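Local coordinates for extracellular solute-binding protein family 1 (Pseudothermotoga lettingae, PDB 5CI5) that binds a tagatose sugar and probably serves as the extracellular solute receptor of an ABC-type sugar importer, at residues H191-G205 with F217-Y229. Sequence-based numbering, arbitrary orientation.
Sequences HTTLGYMMFLYAAGG and FDSPEGLKALKFY
Helix 191-202 and helix 220-229 pack where Leu-200 meets Ala-225, their axes approaching to 8.1 Å with 130° between their N-to-C directions. Ala-225 CB lies against the backbone of the first helix, 3.5 Å from Phe-199 O. A Schellman motif at Gly-204 ends that helix and brings the chain over Glu-221; Ser-219 OG caps the second by accepting from Gly-222 N.

Tyr-229 is a knob among Thr-192, Gly-195, Phe-199 and Tyr-196. Its CG stands anti to the backbone N (chi1 -173°), laying one ring face over the Gly-195 to Tyr-196 peptide, with OH 3.5 Å from Gly-195 CA; that hydroxyl is hydrogen-bonded to Ser-185 O. The edge of the same ring meets the face of Phe-199 in a T-shaped pair, CD1 of Tyr-229 lying 3.5 Å from CE1 of Phe-199. Phe-228 CD2 reaches the edge of Phe-199, completing an aromatic cluster.

On the other flank Tyr-196 OH donates to Gly-222 O (2.9 Å). This oxygen also accepts from Leu-226 N, the two donors coming from opposite faces of its carbonyl plane. Leu-200 CD1 rests on Gly-222 CA at 3.5 Å, and Phe-217 CB lies beside Leu-200 CD2 at 3.9 Å.

This is buried helix-helix packing with a single knob, Tyr-229, set into the first helix, within one lobe of a periplasmic-binding-protein fold; Leu-194 of the same first helix touches the bound tagatose.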
loop_
_atom_site.group_PDB
_atom_site.type_symbol
_atom_site.label_atom_id
_atom_site.label_comp_id
_atom_site.label_asym_id
_atom_site.label_seq_id
_atom_site.Cartn_x
_atom_site.Cartn_y
_atom_site.Cartn_z
ATOM N N HIS A 191 -1.209 2.079 -7.332
ATOM C CA HIS A 191 -0.121 1.110 -7.513
ATOM C C HIS A 191 0.942 1.667 -8.470
ATOM O O HIS A 191 2.142 1.417 -8.326
ATOM C CB HIS A 191 -0.592 -0.237 -8.092
ATOM C CG HIS A 191 -1.831 -0.811 -7.478
ATOM N ND1 HIS A 191 -3.097 -0.421 -7.862
ATOM C CD2 HIS A 191 -2.003 -1.813 -6.582
ATOM C CE1 HIS A 191 -3.993 -1.136 -7.203
ATOM N NE2 HIS A 191 -3.355 -1.984 -6.413
ATOM N N THR A 192 0.500 2.374 -9.497
ATOM C CA THR A 192 1.409 2.902 -10.502
ATOM C C THR A 192 2.314 4.013 -9.939
ATOM O O THR A 192 3.523 4.048 -10.184
ATOM C CB THR A 192 0.594 3.382 -11.701
ATOM O OG1 THR A 192 -0.095 2.243 -12.230
ATOM C CG2 THR A 192 1.495 4.035 -12.787
ATOM N N THR A 193 1.752 4.872 -9.104
ATOM C CA THR A 193 2.552 5.851 -8.394
ATOM C C THR A 193 3.539 5.182 -7.472
ATOM O O THR A 193 4.694 5.584 -7.398
ATOM C CB THR A 193 1.677 6.792 -7.583
ATOM O OG1 THR A 193 0.838 7.464 -8.514
ATOM C CG2 THR A 193 2.509 7.837 -6.786
ATOM N N LEU A 194 3.074 4.183 -6.739
ATOM C CA LEU A 194 3.948 3.484 -5.816
ATOM C C LEU A 194 5.070 2.787 -6.551
ATOM O O LEU A 194 6.216 2.790 -6.082
ATOM C CB LEU A 194 3.139 2.489 -4.968
ATOM C CG LEU A 194 2.196 3.120 -3.942
ATOM C CD1 LEU A 194 1.146 2.123 -3.517
ATOM C CD2 LEU A 194 2.972 3.638 -2.752
ATOM N N GLY A 195 4.763 2.195 -7.701
ATOM C CA GLY A 195 5.786 1.556 -8.527
ATOM C C GLY A 195 6.835 2.568 -8.962
ATOM O O GLY A 195 8.038 2.358 -8.809
ATOM N N TYR A 196 6.389 3.688 -9.515
ATOM C CA TYR A 196 7.333 4.700 -9.910
ATOM C C TYR A 196 8.182 5.191 -8.719
ATOM O O TYR A 196 9.406 5.336 -8.836
ATOM C CB TYR A 196 6.622 5.883 -10.582
ATOM C CG TYR A 196 7.620 6.963 -10.911
ATOM C CD1 TYR A 196 8.605 6.748 -11.887
ATOM C CD2 TYR A 196 7.619 8.151 -10.231
ATOM C CE1 TYR A 196 9.558 7.710 -12.157
ATOM C CE2 TYR A 196 8.561 9.123 -10.506
ATOM C CZ TYR A 196 9.513 8.890 -11.469
ATOM O OH TYR A 196 10.464 9.869 -11.726
HETATM N N MSE A 197 7.545 5.438 -7.574
HETATM C CA MSE A 197 8.266 5.863 -6.376
HETATM C C MSE A 197 9.317 4.853 -5.956
HETATM O O MSE A 197 10.423 5.250 -5.583
HETATM C CB MSE A 197 7.308 6.113 -5.206
HETATM C CG MSE A 197 6.516 7.381 -5.350
HETATM SE SE MSE A 197 5.288 7.659 -3.845
HETATM C CE MSE A 197 6.639 7.954 -2.439
HETATM N N MSE A 198 8.984 3.562 -5.991
HETATM C CA MSE A 198 9.977 2.524 -5.670
HETATM C C MSE A 198 11.222 2.675 -6.542
HETATM O O MSE A 198 12.340 2.623 -6.027
HETATM C CB MSE A 198 9.371 1.117 -5.822
HETATM C CG MSE A 198 8.362 0.794 -4.769
HETATM SE SE MSE A 198 9.237 0.404 -3.070
HETATM C CE MSE A 198 9.935 -1.352 -3.520
ATOM N N PHE A 199 11.034 2.889 -7.847
ATOM C CA PHE A 199 12.175 3.033 -8.749
ATOM C C PHE A 199 12.882 4.401 -8.599
ATOM O O PHE A 199 14.110 4.480 -8.683
ATOM C CB PHE A 199 11.713 2.810 -10.191
ATOM C CG PHE A 199 11.524 1.343 -10.546
ATOM C CD1 PHE A 199 10.608 0.550 -9.880
ATOM C CD2 PHE A 199 12.292 0.761 -11.539
ATOM C CE1 PHE A 199 10.456 -0.793 -10.226
ATOM C CE2 PHE A 199 12.158 -0.565 -11.870
ATOM C CZ PHE A 199 11.241 -1.351 -11.200
ATOM N N LEU A 200 12.112 5.460 -8.379
ATOM C CA LEU A 200 12.650 6.810 -8.159
ATOM C C LEU A 200 13.604 6.837 -6.972
ATOM O O LEU A 200 14.725 7.325 -7.078
ATOM C CB LEU A 200 11.491 7.774 -7.916
ATOM C CG LEU A 200 11.804 9.213 -7.516
ATOM C CD1 LEU A 200 12.521 9.983 -8.611
ATOM C CD2 LEU A 200 10.497 9.921 -7.099
ATOM N N TYR A 201 13.147 6.310 -5.837
ATOM C CA TYR A 201 13.961 6.285 -4.637
ATOM C C TYR A 201 15.111 5.287 -4.799
ATOM O O TYR A 201 16.214 5.553 -4.295
ATOM C CB TYR A 201 13.082 6.007 -3.394
ATOM C CG TYR A 201 12.341 7.265 -2.946
ATOM C CD1 TYR A 201 11.112 7.625 -3.502
ATOM C CD2 TYR A 201 12.894 8.128 -2.002
ATOM C CE1 TYR A 201 10.464 8.779 -3.129
ATOM C CE2 TYR A 201 12.234 9.307 -1.624
ATOM C CZ TYR A 201 11.025 9.626 -2.197
ATOM O OH TYR A 201 10.339 10.793 -1.862
ATOM N N ALA A 202 14.896 4.203 -5.537
ATOM C CA ALA A 202 15.991 3.262 -5.795
ATOM C C ALA A 202 17.087 3.894 -6.666
ATOM O O ALA A 202 18.232 3.480 -6.598
ATOM C CB ALA A 202 15.462 1.983 -6.440
ATOM N N ALA A 203 16.728 4.904 -7.462
ATOM C CA ALA A 203 17.678 5.653 -8.274
ATOM C C ALA A 203 18.311 6.835 -7.509
ATOM O O ALA A 203 19.117 7.568 -8.075
ATOM C CB ALA A 203 16.998 6.157 -9.529
ATOM N N GLY A 204 17.935 7.003 -6.238
ATOM C CA GLY A 204 18.435 8.096 -5.409
ATOM C C GLY A 204 17.709 9.423 -5.575
ATOM O O GLY A 204 18.209 10.462 -5.123
ATOM N N GLY A 205 16.548 9.402 -6.229
ATOM C CA GLY A 205 15.699 10.571 -6.361
ATOM C C GLY A 205 14.698 10.700 -5.225
ATOM O O GLY A 205 14.724 9.925 -4.267
ATOM N N PHE A 217 11.119 15.151 -8.574
ATOM C CA PHE A 217 11.366 13.966 -9.409
ATOM C C PHE A 217 11.780 14.278 -10.844
ATOM O O PHE A 217 12.212 13.366 -11.538
ATOM C CB PHE A 217 10.136 13.034 -9.440
ATOM C CG PHE A 217 8.864 13.672 -9.997
ATOM C CD1 PHE A 217 8.579 13.625 -11.347
ATOM C CD2 PHE A 217 7.937 14.285 -9.157
ATOM C CE1 PHE A 217 7.413 14.179 -11.843
ATOM C CE2 PHE A 217 6.788 14.849 -9.661
ATOM C CZ PHE A 217 6.527 14.795 -11.005
ATOM N N ASP A 218 11.643 15.524 -11.309
ATOM C CA ASP A 218 12.113 15.884 -12.665
ATOM C C ASP A 218 13.617 16.163 -12.598
ATOM O O ASP A 218 14.080 17.320 -12.639
ATOM C CB ASP A 218 11.358 17.090 -13.244
ATOM C CG ASP A 218 11.680 17.340 -14.745
ATOM O OD1 ASP A 218 12.340 16.494 -15.384
ATOM O OD2 ASP A 218 11.265 18.383 -15.310
ATOM N N SER A 219 14.356 15.066 -12.448
ATOM C CA SER A 219 15.776 15.044 -12.190
ATOM C C SER A 219 16.384 13.954 -13.063
ATOM O O SER A 219 15.667 13.123 -13.613
ATOM C CB SER A 219 16.043 14.723 -10.734
ATOM O OG SER A 219 15.610 13.367 -10.466
ATOM N N PRO A 220 17.715 13.923 -13.177
ATOM C CA PRO A 220 18.306 12.803 -13.928
ATOM C C PRO A 220 17.933 11.439 -13.329
ATOM O O PRO A 220 17.622 10.486 -14.083
ATOM C CB PRO A 220 19.806 13.089 -13.836
ATOM C CG PRO A 220 19.852 14.589 -13.763
ATOM C CD PRO A 220 18.706 14.966 -12.875
ATOM N N GLU A 221 17.923 11.360 -11.996
ATOM C CA GLU A 221 17.504 10.154 -11.276
ATOM C C GLU A 221 16.060 9.775 -11.616
ATOM O O GLU A 221 15.760 8.605 -11.894
ATOM C CB GLU A 221 17.637 10.346 -9.748
ATOM C CG GLU A 221 19.030 10.627 -9.254
ATOM C CD GLU A 221 19.305 12.119 -9.109
ATOM O OE1 GLU A 221 18.770 12.895 -9.928
ATOM O OE2 GLU A 221 20.060 12.506 -8.181
ATOM N N GLY A 222 15.164 10.763 -11.601
ATOM C CA GLY A 222 13.755 10.518 -11.861
ATOM C C GLY A 222 13.505 10.069 -13.282
ATOM O O GLY A 222 12.595 9.264 -13.556
ATOM N N LEU A 223 14.316 10.584 -14.204
ATOM C CA LEU A 223 14.206 10.174 -15.601
ATOM C C LEU A 223 14.688 8.734 -15.776
ATOM O O LEU A 223 14.047 7.929 -16.451
ATOM C CB LEU A 223 15.017 11.117 -16.498
ATOM C CG LEU A 223 14.983 10.737 -17.978
ATOM C CD1 LEU A 223 13.587 10.989 -18.566
ATOM C CD2 LEU A 223 16.033 11.516 -18.788
ATOM N N LYS A 224 15.827 8.411 -15.157
ATOM C CA LYS A 224 16.378 7.074 -15.202
ATOM C C LYS A 224 15.341 6.065 -14.671
ATOM O O LYS A 224 15.112 5.013 -15.274
ATOM C CB LYS A 224 17.675 7.003 -14.392
ATOM C CG LYS A 224 18.414 5.702 -14.537
ATOM C CD LYS A 224 19.637 5.647 -13.667
ATOM C CE LYS A 224 20.388 4.350 -13.867
ATOM N NZ LYS A 224 21.585 4.319 -12.988
ATOM N N ALA A 225 14.722 6.400 -13.542
ATOM C CA ALA A 225 13.675 5.554 -12.945
ATOM C C ALA A 225 12.487 5.399 -13.878
ATOM O O ALA A 225 11.985 4.301 -14.063
ATOM C CB ALA A 225 13.222 6.152 -11.613
ATOM N N LEU A 226 12.030 6.495 -14.468
ATOM C CA LEU A 226 10.901 6.434 -15.388
ATOM C C LEU A 226 11.203 5.551 -16.608
ATOM O O LEU A 226 10.374 4.742 -17.020
ATOM C CB LEU A 226 10.494 7.844 -15.844
ATOM C CG LEU A 226 9.327 7.900 -16.823
ATOM C CD1 LEU A 226 8.070 7.188 -16.305
ATOM C CD2 LEU A 226 8.995 9.350 -17.194
ATOM N N LYS A 227 12.386 5.719 -17.175
ATOM C CA LYS A 227 12.781 4.933 -18.347
ATOM C C LYS A 227 12.902 3.442 -18.013
ATOM O O LYS A 227 12.388 2.609 -18.753
ATOM C CB LYS A 227 14.100 5.457 -18.919
ATOM C CG LYS A 227 13.920 6.757 -19.635
ATOM C CD LYS A 227 15.163 7.203 -20.404
ATOM C CE LYS A 227 14.824 8.461 -21.194
ATOM N NZ LYS A 227 15.907 8.856 -22.129
ATOM N N PHE A 228 13.473 3.085 -16.869
ATOM C CA PHE A 228 13.648 1.670 -16.564
ATOM C C PHE A 228 12.324 1.018 -16.219
ATOM O O PHE A 228 12.026 -0.052 -16.722
ATOM C CB PHE A 228 14.650 1.468 -15.426
ATOM C CG PHE A 228 14.992 0.026 -15.162
ATOM C CD1 PHE A 228 15.261 -0.852 -16.207
ATOM C CD2 PHE A 228 15.028 -0.458 -13.875
ATOM C CE1 PHE A 228 15.596 -2.186 -15.949
ATOM C CE2 PHE A 228 15.370 -1.784 -13.616
ATOM C CZ PHE A 228 15.640 -2.648 -14.651
ATOM N N TYR A 229 11.507 1.689 -15.410
ATOM C CA TYR A 229 10.204 1.160 -15.025
ATOM C C TYR A 229 9.359 0.888 -16.247
ATOM O O TYR A 229 8.796 -0.183 -16.401
ATOM C CB TYR A 229 9.514 2.146 -14.092
ATOM C CG TYR A 229 8.218 1.675 -13.465
ATOM C CD1 TYR A 229 8.204 0.666 -12.522
ATOM C CD2 TYR A 229 7.016 2.275 -13.792
ATOM C CE1 TYR A 229 7.018 0.244 -11.938
ATOM C CE2 TYR A 229 5.820 1.867 -13.202
ATOM C CZ TYR A 229 5.830 0.863 -12.261
ATOM O OH TYR A 229 4.660 0.403 -11.673
#